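Long-range contacts in putative methyl-accepting chemotaxis signal transduction protein (Campylobacter jejuni, PDB 6W3P), which probably senses amino acids outside the cell through a Cache-type ligand-binding region and relays their binding to the chemotaxis machinery: residues A[31-36]-A[141-146]; A[88-93]-A[108-113]; A[78-83]-A[131-136]. One frame throughout, in Å; residues are numbered along the deposited sequence.

Contact 1: A[31-36]-A[141-146]; sequences DFRSTN and ITYSKA. With NA (sodium ion), chain H.
Where the long helix 4-49 of this Cache-type sensor runs along its six-stranded antiparallel sheet, Asn36 and Tyr143 join helix to strand 139-149. The axes of the short segments 31-36 and 141-146 come within 10.3 Å, 40° apart in direction, and side chains fill the gap. The phenol ring of Tyr143 reaches across to the helix and slides beneath Asn36: CB of Asn36 lies over one face, 3.5 Å from the centroid of the Tyr143 ring, in a CH-pi contact. With CG turned beside the backbone N (chi1 -71°), the Asn36 amide continues past the ring to the phenol oxygen. Its ND2 donates to Tyr143 OH at 2.9 Å with an N-H...O angle of 161°, although the position of that oxygen is somewhat uncertain. The same ND2 stands over the centre of the Phe32 ring, with the hydroxyl off to one side. Phe32 also brings CE2 to within 4.0 Å of Ile141 CD1, and Ile161 and Leu166 lie against its ring from strand 152-162 and helix 163-172. On another side of the helix, Thr35 OG1 binds a sodium ion at 2.7 Å, with three waters as further ligands. If the phenol oxygen is placed correctly, the bond gives one N-H of Asn36 and the buried Tyr143 hydroxyl a partner, which would help fix how the Tyr143 ring is seated.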
loop_
_atom_site.group_PDB
_atom_site.type_symbol
_atom_site.label_atom_id
_atom_site.label_comp_id
_atom_site.label_asym_id
_atom_site.label_seq_id
_atom_site.Cartn_x
_atom_site.Cartn_y
_atom_site.Cartn_z
ATOM N N ASP A 31 -5.517 -2.756 -6.798
ATOM C CA ASP A 31 -5.165 -4.076 -7.203
ATOM C C ASP A 31 -3.879 -4.551 -6.472
ATOM O O ASP A 31 -3.723 -5.715 -6.168
ATOM C CB ASP A 31 -4.995 -4.140 -8.712
ATOM C CG ASP A 31 -6.274 -3.915 -9.483
ATOM O OD1 ASP A 31 -7.395 -3.948 -8.892
ATOM O OD2 ASP A 31 -6.154 -3.771 -10.726
ATOM N N PHE A 32 -2.955 -3.645 -6.232
ATOM C CA PHE A 32 -1.758 -3.927 -5.418
ATOM C C PHE A 32 -2.199 -4.441 -4.054
ATOM O O PHE A 32 -1.728 -5.480 -3.578
ATOM C CB PHE A 32 -0.897 -2.675 -5.319
ATOM C CG PHE A 32 0.305 -2.859 -4.449
ATOM C CD1 PHE A 32 1.464 -3.403 -4.933
ATOM C CD2 PHE A 32 0.268 -2.446 -3.157
ATOM C CE1 PHE A 32 2.549 -3.560 -4.105
ATOM C CE2 PHE A 32 1.392 -2.492 -2.340
ATOM C CZ PHE A 32 2.522 -3.056 -2.829
ATOM N N ARG A 33 -3.088 -3.691 -3.406
ATOM C CA ARG A 33 -3.519 -4.084 -2.076
ATOM C C ARG A 33 -4.179 -5.475 -2.082
ATOM O O ARG A 33 -3.852 -6.341 -1.292
ATOM C CB ARG A 33 -4.439 -3.062 -1.463
ATOM C CG ARG A 33 -4.874 -3.470 -0.069
ATOM C CD ARG A 33 -5.428 -2.359 0.777
ATOM N NE ARG A 33 -4.420 -1.371 1.105
ATOM C CZ ARG A 33 -4.571 -0.447 2.038
ATOM N NH1 ARG A 33 -5.698 -0.408 2.736
ATOM N NH2 ARG A 33 -3.631 0.499 2.213
ATOM N N SER A 34 -5.128 -5.675 -2.998
ATOM C CA SER A 34 -5.957 -6.846 -2.972
ATOM C C SER A 34 -5.178 -8.081 -3.351
ATOM O O SER A 34 -5.461 -9.188 -2.865
ATOM C CB SER A 34 -7.191 -6.660 -3.871
ATOM O OG SER A 34 -6.847 -6.494 -5.236
ATOM N N THR A 35 -4.173 -7.927 -4.203
ATOM C CA THR A 35 -3.323 -9.048 -4.483
ATOM C C THR A 35 -2.553 -9.497 -3.218
ATOM O O THR A 35 -2.412 -10.694 -2.937
ATOM C CB THR A 35 -2.392 -8.697 -5.632
ATOM O OG1 THR A 35 -3.191 -8.689 -6.819
ATOM C CG2 THR A 35 -1.256 -9.690 -5.773
ATOM N N ASN A 36 -2.054 -8.521 -2.483
ATOM C CA ASN A 36 -1.301 -8.809 -1.260
ATOM C C ASN A 36 -2.236 -9.371 -0.183
ATOM O O ASN A 36 -1.832 -10.242 0.580
ATOM C CB ASN A 36 -0.578 -7.550 -0.801
ATOM C CG ASN A 36 0.561 -7.200 -1.723
ATOM O OD1 ASN A 36 1.097 -8.078 -2.365
ATOM N ND2 ASN A 36 0.870 -5.907 -1.865
ATOM N N ILE A 141 5.509 -2.073 3.156
ATOM C CA ILE A 141 4.134 -2.108 3.612
ATOM C C ILE A 141 3.906 -3.518 4.134
ATOM O O ILE A 141 4.303 -4.499 3.468
ATOM C CB ILE A 141 3.133 -1.799 2.464
ATOM C CG1 ILE A 141 3.374 -0.379 1.939
ATOM C CG2 ILE A 141 1.693 -2.020 2.907
ATOM C CD1 ILE A 141 2.782 -0.126 0.566
ATOM N N THR A 142 3.394 -3.582 5.366
ATOM C CA THR A 142 3.160 -4.879 6.012
ATOM C C THR A 142 1.664 -5.175 6.038
ATOM O O THR A 142 0.852 -4.331 6.360
ATOM C CB THR A 142 3.735 -4.881 7.434
ATOM O OG1 THR A 142 5.136 -4.712 7.344
ATOM C CG2 THR A 142 3.374 -6.157 8.198
ATOM N N TYR A 143 1.346 -6.416 5.688
ATOM C CA TYR A 143 0.008 -6.991 5.794
ATOM C C TYR A 143 0.110 -8.004 6.929
ATOM O O TYR A 143 0.926 -8.938 6.850
ATOM C CB TYR A 143 -0.343 -7.700 4.475
ATOM C CG TYR A 143 -0.296 -6.790 3.259
ATOM C CD1 TYR A 143 0.920 -6.466 2.687
ATOM C CD2 TYR A 143 -1.424 -6.106 2.827
ATOM C CE1 TYR A 143 0.991 -5.572 1.632
ATOM C CE2 TYR A 143 -1.346 -5.134 1.821
ATOM C CZ TYR A 143 -0.126 -4.901 1.214
ATOM O OH TYR A 143 -0.014 -3.997 0.161
ATOM N N SER A 144 -0.710 -7.842 7.953
ATOM C CA SER A 144 -0.665 -8.761 9.067
ATOM C C SER A 144 -2.026 -9.339 9.357
ATOM O O SER A 144 -3.069 -8.730 9.056
ATOM C CB SER A 144 -0.032 -8.119 10.303
ATOM O OG SER A 144 -0.785 -7.038 10.741
ATOM N N LYS A 145 -2.029 -10.519 9.974
ATOM C CA LYS A 145 -3.284 -11.214 10.234
ATOM C C LYS A 145 -3.093 -12.170 11.410
ATOM O O LYS A 145 -2.215 -13.015 11.389
ATOM C CB LYS A 145 -3.718 -12.011 9.002
ATOM C CG LYS A 145 -5.065 -12.714 9.078
ATOM C CD LYS A 145 -6.175 -11.709 9.216
ATOM C CE LYS A 145 -7.532 -12.248 8.834
ATOM N NZ LYS A 145 -8.046 -13.319 9.729
ATOM N N ALA A 146 -3.949 -12.024 12.415
ATOM C CA ALA A 146 -3.953 -12.965 13.529
ATOM C C ALA A 146 -4.551 -14.274 13.074
ATOM O O ALA A 146 -5.663 -14.319 12.512
ATOM C CB ALA A 146 -4.719 -12.397 14.699
HETATM NA NA NA H . -2.119 -7.356 -8.894
HETATM O O HOH W 1 -0.401 -9.347 -9.587
HETATM O O HOH W 2 -0.459 -5.268 -9.076
HETATM O O HOH W 3 -3.811 -7.492 -11.029
#

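Contact 2: A[88-93]-A[108-113]; sequences GKVLLS and LDIKTK. With SKJ (beta-methylnorleucine), chain C.
Ile110 packs against the turn that leads into strand 90-94, and the direct contacts between 88-93 and 108-113 are van der Waals ones, Ile110 against backbone carbonyls and Val90 against Leu108. The CD1 of Ile110 lies 3.7 Å from Gly88 O and close to Lys89 O, resting on the backbone of the turn. The side chain extends that way because CG1 sits between the backbone N and the carbonyl carbon (chi1 69°), with CD1 stretched out beyond it. Val90 points into the same cluster, its CB 4.3 Å from Leu108 CD1.

Polar links between the two backbones run through water. Gly88 O accepts from two waters: one, 2.9 Å from Gly88 O, accepts in turn from Leu108 N, and the other, 2.6 Å from Gly88 O, accepts from Ile110 N.

A third group of contacts concerns the bound beta-methylnorleucine. Lys113, its chain bent at chi2 and chi4, folds back so that NZ donates to Leu108 O at 2.9 Å and also to the ligand carboxylate oxygen OXT at 2.9 Å. The loop carbonyl probably helps position the Lys113 ammonium group, and would steady the positive charge of that group. Leu92 CD2 and Leu108 CD1 border the aliphatic tail of the ligand, the former 3.8 Å from ligand CAA.

Strand 90-94 lies between strands 80-84 and 103-105, with Leu91 turned to helix 58-76, while the 108-113 loop leads into helix 114-119, whose Trp115 and Tyr116 pack on Ile110.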
loop_
_atom_site.group_PDB
_atom_site.type_symbol
_atom_site.label_atom_id
_atom_site.label_comp_id
_atom_site.label_asym_id
_atom_site.label_seq_id
_atom_site.Cartn_x
_atom_site.Cartn_y
_atom_site.Cartn_z
ATOM N N GLY A 88 6.850 -13.634 22.201
ATOM C CA GLY A 88 7.707 -12.620 21.630
ATOM C C GLY A 88 8.626 -13.071 20.523
ATOM O O GLY A 88 9.242 -12.252 19.853
ATOM N N LYS A 89 8.695 -14.365 20.274
ATOM C CA LYS A 89 9.545 -14.879 19.192
ATOM C C LYS A 89 8.823 -14.773 17.863
ATOM O O LYS A 89 7.588 -14.812 17.815
ATOM C CB LYS A 89 9.893 -16.314 19.472
ATOM C CG LYS A 89 10.690 -16.461 20.777
ATOM C CD LYS A 89 11.515 -17.720 20.707
ATOM C CE LYS A 89 12.130 -18.084 22.033
ATOM N NZ LYS A 89 12.215 -19.544 22.171
ATOM N N VAL A 90 9.614 -14.688 16.798
ATOM C CA VAL A 90 9.136 -14.641 15.441
ATOM C C VAL A 90 9.811 -15.759 14.664
ATOM O O VAL A 90 11.039 -15.936 14.716
ATOM C CB VAL A 90 9.431 -13.279 14.780
ATOM C CG1 VAL A 90 9.057 -13.294 13.306
ATOM C CG2 VAL A 90 8.699 -12.165 15.508
ATOM N N LEU A 91 9.008 -16.456 13.865
ATOM C CA LEU A 91 9.556 -17.332 12.842
ATOM C C LEU A 91 9.653 -16.514 11.562
ATOM O O LEU A 91 8.639 -16.052 11.039
ATOM C CB LEU A 91 8.701 -18.570 12.636
ATOM C CG LEU A 91 9.243 -19.556 11.578
ATOM C CD1 LEU A 91 10.559 -20.241 11.966
ATOM C CD2 LEU A 91 8.218 -20.610 11.273
ATOM N N LEU A 92 10.890 -16.318 11.100
ATOM C CA LEU A 92 11.168 -15.340 10.020
ATOM C C LEU A 92 11.746 -15.999 8.785
ATOM O O LEU A 92 12.812 -16.615 8.822
ATOM C CB LEU A 92 12.139 -14.277 10.521
ATOM C CG LEU A 92 12.620 -13.240 9.500
ATOM C CD1 LEU A 92 11.501 -12.405 8.921
ATOM C CD2 LEU A 92 13.677 -12.358 10.139
ATOM N N SER A 93 11.055 -15.820 7.651
ATOM C CA SER A 93 11.606 -16.136 6.335
ATOM C C SER A 93 11.951 -14.842 5.630
ATOM O O SER A 93 11.103 -13.998 5.406
ATOM C CB SER A 93 10.554 -16.878 5.505
ATOM O OG SER A 93 11.096 -17.310 4.263
ATOM N N LEU A 108 12.953 -8.939 18.085
ATOM C CA LEU A 108 12.240 -8.053 17.178
ATOM C C LEU A 108 11.133 -7.264 17.848
ATOM O O LEU A 108 10.423 -6.478 17.198
ATOM C CB LEU A 108 11.729 -8.823 15.952
ATOM C CG LEU A 108 12.860 -9.413 15.089
ATOM C CD1 LEU A 108 12.290 -10.217 13.940
ATOM C CD2 LEU A 108 13.813 -8.357 14.566
ATOM N N ASP A 109 11.117 -7.332 19.178
ATOM C CA ASP A 109 10.270 -6.463 19.974
ATOM C C ASP A 109 8.875 -6.389 19.395
ATOM O O ASP A 109 8.273 -5.317 19.316
ATOM C CB ASP A 109 10.889 -5.067 20.054
ATOM C CG ASP A 109 12.270 -5.075 20.691
ATOM O OD1 ASP A 109 12.455 -5.740 21.743
ATOM O OD2 ASP A 109 13.170 -4.377 20.166
ATOM N N ILE A 110 8.278 -7.554 19.177
ATOM C CA ILE A 110 7.068 -7.589 18.365
ATOM C C ILE A 110 5.864 -6.979 19.052
ATOM O O ILE A 110 5.018 -6.391 18.391
ATOM C CB ILE A 110 6.759 -8.955 17.757
ATOM C CG1 ILE A 110 6.350 -9.979 18.795
ATOM C CG2 ILE A 110 7.933 -9.423 16.946
ATOM C CD1 ILE A 110 6.053 -11.357 18.234
ATOM N N LYS A 111 5.799 -7.070 20.373
ATOM C CA LYS A 111 4.640 -6.525 21.047
ATOM C C LYS A 111 4.589 -4.994 21.067
ATOM O O LYS A 111 3.599 -4.413 21.508
ATOM C CB LYS A 111 4.468 -7.140 22.418
ATOM C CG LYS A 111 4.089 -8.603 22.320
ATOM C CD LYS A 111 3.840 -9.230 23.673
ATOM C CE LYS A 111 3.282 -10.632 23.507
ATOM N NZ LYS A 111 3.049 -11.295 24.816
ATOM N N THR A 112 5.661 -4.361 20.588
ATOM C CA THR A 112 5.702 -2.916 20.443
ATOM C C THR A 112 5.392 -2.487 19.016
ATOM O O THR A 112 5.364 -1.278 18.744
ATOM C CB THR A 112 7.097 -2.341 20.775
ATOM O OG1 THR A 112 8.030 -2.723 19.754
ATOM C CG2 THR A 112 7.604 -2.832 22.134
ATOM N N LYS A 113 5.195 -3.457 18.116
ATOM C CA LYS A 113 4.998 -3.159 16.703
ATOM C C LYS A 113 3.509 -3.066 16.365
ATOM O O LYS A 113 2.691 -3.902 16.768
ATOM C CB LYS A 113 5.662 -4.238 15.843
ATOM C CG LYS A 113 7.144 -4.475 16.113
ATOM C CD LYS A 113 7.972 -3.376 15.530
ATOM C CE LYS A 113 9.424 -3.483 15.910
ATOM N NZ LYS A 113 10.095 -4.531 15.108
HETATM N N SKJ C . 9.034 -5.622 9.164
HETATM C CA SKJ C . 8.783 -6.238 10.467
HETATM C C SKJ C . 9.223 -5.211 11.501
HETATM O O SKJ C . 10.021 -4.296 11.201
HETATM C CB SKJ C . 9.458 -7.617 10.621
HETATM C CG1 SKJ C . 8.952 -8.463 11.811
HETATM C CG2 SKJ C . 10.967 -7.486 10.627
HETATM O OXT SKJ C . 8.803 -5.343 12.677
HETATM C CAA SKJ C . 13.183 -8.622 10.281
HETATM C CAB SKJ C . 11.658 -8.818 10.301
HETATM O O HOH W 4 11.415 -11.423 18.144
HETATM O O HOH W 5 9.623 -9.745 20.616
#

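Contact 3: A[78-83]-A[131-136]; sequences ALNVYL and YLDTVL. With SKJ (beta-methylnorleucine), chain C.
Asn80 and Asp133 approach from opposite directions, their amide and carboxylate planes turned 53° against each other. Asn80 ND2 donates to Asp133 OD2 at 3.1 Å; the acceptor lies almost in the amide plane, but the donor comes from above the carboxylate plane. From the other face of that carboxylate, Leu136 N donates to the same OD2 at 2.9 Å, an Asx motif that ties the acid to its own turn. Two donors on opposite faces should restrain rotation of the carboxylate, and Asp160, the stronger partner of Asn80 ND2, probably helps hold the amide. Leu136 CD1 packs 3.5 Å from Asn80 OD1 and also meets Leu79 CB. This is the ligand pocket of the PDC sensor domain, bounded here by strand 80-84 and the turn after strand 126-132. CG anti to the backbone N (chi1 175°) carries the Asp133 carboxylate toward the bound beta-methylnorleucine, and OD1 accepts from the ligand amino N at 2.8 Å. Tyr131 OH, itself hydrogen-bonded to Thr142, accepts from the same nitrogen at 2.8 Å, while the ligand carboxylate O lies at the ring edge, in plane. Tyr82 instead offers a ring face, with ligand CG1 3.5 Å above it and offset toward the rim; its hydroxyl bonds to Asp160, and Trp115 meets the Tyr82 ring edge-to-face. Thr134 N adds a weak hydrogen bond to the ligand carboxylate O at 3.3 Å.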
loop_
_atom_site.group_PDB
_atom_site.type_symbol
_atom_site.label_atom_id
_atom_site.label_comp_id
_atom_site.label_asym_id
_atom_site.label_seq_id
_atom_site.Cartn_x
_atom_site.Cartn_y
_atom_site.Cartn_z
ATOM N N ALA A 78 8.263 -11.629 -1.869
ATOM C CA ALA A 78 8.142 -10.748 -0.694
ATOM C C ALA A 78 9.519 -10.579 -0.035
ATOM O O ALA A 78 10.418 -11.410 -0.192
ATOM C CB ALA A 78 7.137 -11.295 0.293
ATOM N N LEU A 79 9.673 -9.513 0.734
ATOM C CA LEU A 79 10.923 -9.279 1.461
ATOM C C LEU A 79 11.014 -10.169 2.696
ATOM O O LEU A 79 12.021 -10.847 2.915
ATOM C CB LEU A 79 11.022 -7.824 1.897
ATOM C CG LEU A 79 11.409 -6.878 0.772
ATOM C CD1 LEU A 79 11.314 -5.430 1.241
ATOM C CD2 LEU A 79 12.798 -7.218 0.238
ATOM N N ASN A 80 9.937 -10.170 3.485
ATOM C CA ASN A 80 9.898 -10.957 4.728
ATOM C C ASN A 80 8.516 -11.565 4.805
ATOM O O ASN A 80 7.532 -10.870 4.543
ATOM C CB ASN A 80 10.069 -10.083 5.992
ATOM C CG ASN A 80 11.390 -9.377 6.079
ATOM O OD1 ASN A 80 12.456 -10.005 6.130
ATOM N ND2 ASN A 80 11.312 -8.051 6.226
ATOM N N VAL A 81 8.453 -12.754 5.351
ATOM C CA VAL A 81 7.169 -13.428 5.655
ATOM C C VAL A 81 7.418 -14.140 6.997
ATOM O O VAL A 81 8.430 -14.863 7.144
ATOM C CB VAL A 81 6.770 -14.438 4.565
ATOM C CG1 VAL A 81 5.524 -15.179 4.936
ATOM C CG2 VAL A 81 6.576 -13.758 3.227
ATOM N N TYR A 82 6.526 -13.917 7.952
ATOM C CA TYR A 82 6.840 -14.291 9.325
ATOM C C TYR A 82 5.617 -14.598 10.155
ATOM O O TYR A 82 4.513 -14.169 9.832
ATOM C CB TYR A 82 7.727 -13.232 10.018
ATOM C CG TYR A 82 7.274 -11.838 9.804
ATOM C CD1 TYR A 82 7.696 -11.110 8.686
ATOM C CD2 TYR A 82 6.405 -11.208 10.716
ATOM C CE1 TYR A 82 7.256 -9.803 8.487
ATOM C CE2 TYR A 82 5.979 -9.908 10.525
ATOM C CZ TYR A 82 6.404 -9.207 9.406
ATOM O OH TYR A 82 5.990 -7.920 9.256
ATOM N N LEU A 83 5.852 -15.296 11.272
ATOM C CA LEU A 83 4.784 -15.592 12.209
ATOM C C LEU A 83 5.314 -15.204 13.613
ATOM O O LEU A 83 6.263 -15.807 14.133
ATOM C CB LEU A 83 4.431 -17.074 12.168
ATOM C CG LEU A 83 3.334 -17.502 13.109
ATOM C CD1 LEU A 83 1.998 -16.878 12.758
ATOM C CD2 LEU A 83 3.244 -19.028 13.130
ATOM N N TYR A 131 6.844 1.961 6.172
ATOM C CA TYR A 131 7.833 2.249 7.243
ATOM C C TYR A 131 9.155 1.529 6.946
ATOM O O TYR A 131 9.186 0.578 6.157
ATOM C CB TYR A 131 7.303 1.855 8.644
ATOM C CG TYR A 131 7.142 0.362 8.816
ATOM C CD1 TYR A 131 6.030 -0.308 8.324
ATOM C CD2 TYR A 131 8.137 -0.397 9.401
ATOM C CE1 TYR A 131 5.896 -1.678 8.459
ATOM C CE2 TYR A 131 8.041 -1.770 9.529
ATOM C CZ TYR A 131 6.933 -2.417 9.031
ATOM O OH TYR A 131 6.869 -3.788 9.154
ATOM N N LEU A 132 10.237 1.967 7.597
ATOM C CA LEU A 132 11.553 1.365 7.363
ATOM C C LEU A 132 11.657 0.014 8.113
ATOM O O LEU A 132 11.640 0.005 9.344
ATOM C CB LEU A 132 12.653 2.337 7.816
ATOM C CG LEU A 132 14.076 1.882 7.442
ATOM C CD1 LEU A 132 14.277 1.900 5.931
ATOM C CD2 LEU A 132 15.130 2.747 8.112
ATOM N N ASP A 133 11.810 -1.089 7.371
ATOM C CA ASP A 133 11.917 -2.458 7.919
ATOM C C ASP A 133 13.109 -2.461 8.860
ATOM O O ASP A 133 14.208 -1.936 8.547
ATOM C CB ASP A 133 12.121 -3.479 6.793
ATOM C CG ASP A 133 12.347 -4.883 7.295
ATOM O OD1 ASP A 133 11.609 -5.277 8.193
ATOM O OD2 ASP A 133 13.219 -5.612 6.738
ATOM N N THR A 134 12.921 -3.159 9.982
ATOM C CA THR A 134 13.915 -3.132 11.047
ATOM C C THR A 134 15.251 -3.722 10.589
ATOM O O THR A 134 16.281 -3.100 10.665
ATOM C CB THR A 134 13.427 -3.859 12.312
ATOM O OG1 THR A 134 13.237 -5.238 12.014
ATOM C CG2 THR A 134 12.125 -3.302 12.785
ATOM N N VAL A 135 15.199 -4.861 9.939
ATOM C CA VAL A 135 16.439 -5.530 9.645
ATOM C C VAL A 135 16.937 -5.246 8.240
ATOM O O VAL A 135 18.141 -5.055 8.039
ATOM C CB VAL A 135 16.330 -7.049 9.851
ATOM C CG1 VAL A 135 16.011 -7.356 11.302
ATOM C CG2 VAL A 135 15.292 -7.667 8.923
ATOM N N LEU A 136 16.033 -5.222 7.261
ATOM C CA LEU A 136 16.487 -5.099 5.871
ATOM C C LEU A 136 16.748 -3.661 5.461
ATOM O O LEU A 136 17.333 -3.433 4.403
ATOM C CB LEU A 136 15.485 -5.710 4.896
ATOM C CG LEU A 136 15.375 -7.225 4.990
ATOM C CD1 LEU A 136 14.208 -7.716 4.172
ATOM C CD2 LEU A 136 16.633 -7.927 4.501
HETATM N N SKJ C . 9.034 -5.622 9.164
HETATM C CA SKJ C . 8.783 -6.238 10.467
HETATM C C SKJ C . 9.223 -5.211 11.501
HETATM O O SKJ C . 10.021 -4.296 11.201
HETATM C CB SKJ C . 9.458 -7.617 10.621
HETATM C CG1 SKJ C . 8.952 -8.463 11.811
HETATM C CG2 SKJ C . 10.967 -7.486 10.627
HETATM O OXT SKJ C . 8.803 -5.343 12.677
HETATM C CAA SKJ C . 13.183 -8.622 10.281
HETATM C CAB SKJ C . 11.658 -8.818 10.301
#

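Overall arrangement
All three contacts reach the same six-stranded antiparallel sheet. Contact 2 is nested along the chain within the loop closed by contact 3, which is itself nested within that of contact 1. Contacts 2 and 3, whose first segments lie on neighbouring strands 90-94 and 80-84, have centres 10 Å apart and share the bound beta-methylnorleucine. Contact 1 joins the sheet to helix 4-49, its centre 13 Å from that of contact 3 and 18 Å from that of contact 2. A probable hydrogen bond between Thr142 OG1 and Tyr131 OH links contacts 1 and 3 across adjacent strands, so the ligand pocket and the helix contact are built on the same sheet.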